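Local coordinates for protein type III pantothenate kinase (Campylobacter jejuni, PDB 2NRH) that probably phosphorylates pantothenate with ATP, the first step of coenzyme A biosynthesis, as a homodimeric kinase of the actin-like ATPase superfamily that needs a monovalent cation, at residues Y40-N44 with E45-E49; L73-D76 with R77-A80. The protein carries 2 engineered substitutions. One frame throughout, in Å; residues are numbered along the deposited sequence.

Interaction 1 of 2, residues Y40-N44 with E45-E49; sequences YINVN and EHLKE
Leu47 N donates to Asn44 O at 3.1 Å where the chain leaves strand 38-42 and turns toward helix 48-53. This is the first connection of a beta-alpha-beta unit that ends in strand 57-59. An Asx turn opens it: Asn42 OD1 takes the N-H of Asn44 from above its carbonyl plane, with Asn44 N and Asn42 OD1 2.8 Å apart. The nitrogen of the same amide, Asn42 ND2, donates to Asn44 O at 2.9 Å. Asn44 O is thus gripped by two donors, Asn42 ND2 and Leu47 N, from opposite faces of its carbonyl plane. The Asn44 side chain runs beside its own carbonyl carbon (chi1 -169°), which carries OD1 forward to the N-H of His46. His46 N lies in the plane of that side-chain carbonyl, 2.8 Å from Asn44 OD1, but the N-H...O angle is only 134°. Asn44 ND2 donates to Gly9 O in the predicted ATP-binding segment, which ties the turn to the loop after strand 4-8. Leu47 lays CG and CD1 against the Asn44 amide and packs on Ile8 and on helix 26-30. The Lys48 side chain passes Asn42 at a slant, with Lys48 CG 3.7 Å from Asn42 ND2.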
# COMPACT_ATOMS: atom_id res chain seq x y z
N TYR B 40 -28.93 -12.40 -2.67
CA TYR B 40 -27.57 -12.22 -2.24
C TYR B 40 -26.57 -12.16 -3.38
O TYR B 40 -26.86 -12.63 -4.48
CB TYR B 40 -27.20 -13.30 -1.22
CG TYR B 40 -26.91 -14.65 -1.79
CD1 TYR B 40 -25.60 -15.02 -2.10
CD2 TYR B 40 -27.94 -15.60 -2.03
CE1 TYR B 40 -25.29 -16.29 -2.63
CE2 TYR B 40 -27.64 -16.87 -2.56
CZ TYR B 40 -26.32 -17.21 -2.85
OH TYR B 40 -26.00 -18.44 -3.38
N ILE B 41 -25.41 -11.58 -3.10
CA ILE B 41 -24.13 -11.86 -3.79
C ILE B 41 -23.06 -12.30 -2.74
O ILE B 41 -23.12 -11.95 -1.55
CB ILE B 41 -23.65 -10.67 -4.57
CG1 ILE B 41 -23.26 -9.52 -3.63
CG2 ILE B 41 -24.71 -10.23 -5.61
CD1 ILE B 41 -22.75 -8.31 -4.36
N ASN B 42 -22.08 -13.06 -3.18
CA ASN B 42 -21.11 -13.65 -2.25
C ASN B 42 -19.74 -13.79 -2.92
O ASN B 42 -19.66 -14.25 -4.04
CB ASN B 42 -21.64 -15.02 -1.76
CG ASN B 42 -20.57 -15.82 -1.05
OD1 ASN B 42 -19.98 -15.34 -0.08
ND2 ASN B 42 -20.32 -17.03 -1.53
N VAL B 43 -18.68 -13.34 -2.23
CA VAL B 43 -17.29 -13.55 -2.66
C VAL B 43 -16.59 -14.55 -1.75
O VAL B 43 -15.48 -14.92 -1.96
CB VAL B 43 -16.42 -12.21 -2.74
CG1 VAL B 43 -17.01 -11.25 -3.75
CG2 VAL B 43 -16.22 -11.57 -1.34
N ASN B 44 -17.27 -14.98 -0.71
CA ASN B 44 -16.68 -15.90 0.20
C ASN B 44 -16.74 -17.37 -0.35
O ASN B 44 -17.81 -18.01 -0.42
CB ASN B 44 -17.38 -15.76 1.56
CG ASN B 44 -16.66 -16.49 2.65
OD1 ASN B 44 -16.12 -17.59 2.44
ND2 ASN B 44 -16.66 -15.90 3.85
N GLU B 45 -15.59 -17.91 -0.69
CA GLU B 45 -15.58 -19.22 -1.33
C GLU B 45 -15.99 -20.29 -0.33
O GLU B 45 -16.42 -21.41 -0.70
CB GLU B 45 -14.18 -19.50 -1.78
CG GLU B 45 -13.64 -18.46 -2.78
CD GLU B 45 -14.16 -18.72 -4.15
OE1 GLU B 45 -14.10 -19.91 -4.58
OE2 GLU B 45 -14.65 -17.76 -4.79
N HIS B 46 -15.80 -19.94 0.94
CA HIS B 46 -16.01 -20.85 2.01
C HIS B 46 -17.49 -21.04 2.30
O HIS B 46 -17.86 -22.00 2.97
CB HIS B 46 -15.22 -20.37 3.25
CG HIS B 46 -13.75 -20.39 3.04
ND1 HIS B 46 -13.02 -21.55 2.94
CD2 HIS B 46 -12.86 -19.38 2.84
CE1 HIS B 46 -11.75 -21.27 2.73
NE2 HIS B 46 -11.63 -19.95 2.64
N LEU B 47 -18.35 -20.15 1.80
CA LEU B 47 -19.74 -20.16 2.21
C LEU B 47 -20.65 -20.64 1.13
O LEU B 47 -21.88 -20.64 1.30
CB LEU B 47 -20.24 -18.78 2.73
CG LEU B 47 -19.62 -18.03 3.93
CD1 LEU B 47 -20.33 -16.73 4.16
CD2 LEU B 47 -19.55 -18.83 5.23
N LYS B 48 -20.06 -21.03 0.01
CA LYS B 48 -20.84 -21.53 -1.12
C LYS B 48 -21.77 -22.76 -0.87
O LYS B 48 -22.92 -22.75 -1.28
CB LYS B 48 -19.94 -21.71 -2.33
CG LYS B 48 -19.47 -20.38 -2.93
CD LYS B 48 -18.78 -20.63 -4.26
CE LYS B 48 -17.86 -19.46 -4.76
NZ LYS B 48 -18.30 -18.04 -4.52
N GLU B 49 -21.28 -23.78 -0.16
CA GLU B 49 -22.08 -24.95 0.23
C GLU B 49 -23.22 -24.55 1.18
O GLU B 49 -24.39 -24.95 1.04
CB GLU B 49 -21.16 -25.93 0.97
CG GLU B 49 -20.90 -27.26 0.27
CD GLU B 49 -21.68 -28.43 0.91
OE1 GLU B 49 -22.93 -28.38 0.94
OE2 GLU B 49 -21.02 -29.41 1.37
O HOH W 1 -21.71 -17.79 -4.08

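Interaction 2 of 2, residues L73-D76 with R77-A80; sequences LGID and RIAA
Ile78 N donates to Gly74 O at 3.0 Å in the first turn of helix 75-81, a nearly straight bond (170°) in the carbonyl plane. The next bonds follow in i to i+4 order, from Ala79 N to Ile75 O and from Ala80 N to Asp76 O. Gly74 is the N-cap residue. Leu73, just before it, folds back over the helix start. With chi1 at -174° the branch runs beside its own carbonyl carbon, and its two methyls reach different residues. Leu73 CD1 sits over the centre of one face of the Arg77 guanidinium, 3.6 Å from Arg77 CZ. Leu73 CD2 meets Ile78 CG1 at 3.7 Å. The guanidinium forms a salt bridge through NH2 with Asp99 and a hydrogen bond through NH1 with the hydroxyl of Tyr70, another predicted substrate-binding residue. These bonds and the leucine methyl together probably limit how the flat group can turn. A water weakly joins Arg77 NH1 to the N-H of Gly74. Gly74 to Arg77 are predicted to bind substrate, and Asp76 is the predicted proton acceptor. Asp76 CG sits between its own backbone N and carbonyl carbon (chi1 58°), which leaves Asp76 OD1 3.0 Å from Arg77 N. Asp76 OD1 is 5.9 Å from Arg77 NE, and the carboxylate and guanidinium are not in contact. On another side of the turn, Ile75 CD1 packs on Ile78 CB. Around the helix, Ile75 and Ala79 lie on Ile41 of strand 38-42, Ala79 and Ala80 meet Ile195 of helix 194-204, and Arg77 touches Ile111 of strand 105-113.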
# COMPACT_ATOMS: atom_id res chain seq x y z
N LEU B 73 -13.33 -11.12 -12.25
CA LEU B 73 -13.76 -9.91 -11.52
C LEU B 73 -14.76 -10.25 -10.38
O LEU B 73 -15.68 -11.06 -10.58
CB LEU B 73 -14.37 -8.92 -12.50
CG LEU B 73 -14.75 -7.54 -11.95
CD1 LEU B 73 -13.58 -6.83 -11.18
CD2 LEU B 73 -15.24 -6.71 -13.11
N GLY B 74 -14.56 -9.70 -9.18
CA GLY B 74 -15.41 -10.05 -8.04
C GLY B 74 -16.81 -9.50 -8.23
O GLY B 74 -17.00 -8.38 -8.73
N ILE B 75 -17.80 -10.30 -7.85
CA ILE B 75 -19.22 -9.87 -7.96
C ILE B 75 -19.48 -8.62 -7.14
O ILE B 75 -20.37 -7.80 -7.45
CB ILE B 75 -20.22 -11.07 -7.63
CG1 ILE B 75 -21.65 -10.69 -8.03
CG2 ILE B 75 -20.18 -11.47 -6.15
CD1 ILE B 75 -21.74 -9.88 -9.33
N ASP B 76 -18.72 -8.46 -6.08
CA ASP B 76 -18.85 -7.22 -5.29
C ASP B 76 -18.47 -5.94 -6.06
O ASP B 76 -19.14 -4.92 -5.95
CB ASP B 76 -18.08 -7.32 -3.98
CG ASP B 76 -16.61 -7.61 -4.17
OD1 ASP B 76 -16.14 -8.18 -5.22
OD2 ASP B 76 -15.89 -7.26 -3.22
N ARG B 77 -17.38 -5.99 -6.81
CA ARG B 77 -16.97 -4.89 -7.69
C ARG B 77 -17.95 -4.71 -8.85
O ARG B 77 -18.30 -3.58 -9.19
CB ARG B 77 -15.55 -5.15 -8.19
CG ARG B 77 -14.58 -5.17 -7.02
CD ARG B 77 -13.17 -5.65 -7.39
NE ARG B 77 -12.47 -4.82 -8.34
CZ ARG B 77 -11.33 -5.17 -8.95
NH1 ARG B 77 -10.72 -6.30 -8.65
NH2 ARG B 77 -10.76 -4.34 -9.80
N ILE B 78 -18.40 -5.80 -9.46
CA ILE B 78 -19.41 -5.71 -10.49
C ILE B 78 -20.65 -4.94 -9.99
O ILE B 78 -21.07 -3.97 -10.60
CB ILE B 78 -19.78 -7.12 -11.07
CG1 ILE B 78 -18.64 -7.64 -11.94
CG2 ILE B 78 -21.08 -7.04 -11.91
CD1 ILE B 78 -18.69 -9.10 -12.32
N ALA B 79 -21.22 -5.39 -8.86
CA ALA B 79 -22.40 -4.80 -8.30
C ALA B 79 -22.23 -3.31 -7.95
O ALA B 79 -23.20 -2.55 -8.01
CB ALA B 79 -22.85 -5.59 -7.04
N ALA B 80 -21.03 -2.90 -7.55
CA ALA B 80 -20.79 -1.47 -7.24
C ALA B 80 -20.62 -0.62 -8.48
O ALA B 80 -20.88 0.59 -8.43
CB ALA B 80 -19.60 -1.27 -6.34
O HOH W 2 -11.54 -9.42 -7.83

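Overall arrangement
Interactions 1 and 2 are local contacts in series along the chain, with centres about 13 Å apart. They touch through packing: Val43 and Asn42 of residues 40-44 meet Asp76 and Ile75, and Ile41 meets Ile75 and Ala79. Strand 38-42 thus lies against helix 75-81. Interaction 1 is farther from the chain centre and mixes buried asparagines with exposed charged residues; side-chain amides hold its turn. Interaction 2 is deeper and has no exposed residue among those touching. Regular helix bonds and aliphatic packing dominate it, with one arginine held by outside partners. Interaction 2 holds the predicted proton acceptor and substrate-binding residues; interaction 1 lies beside them, next to predicted ATP-binding residues.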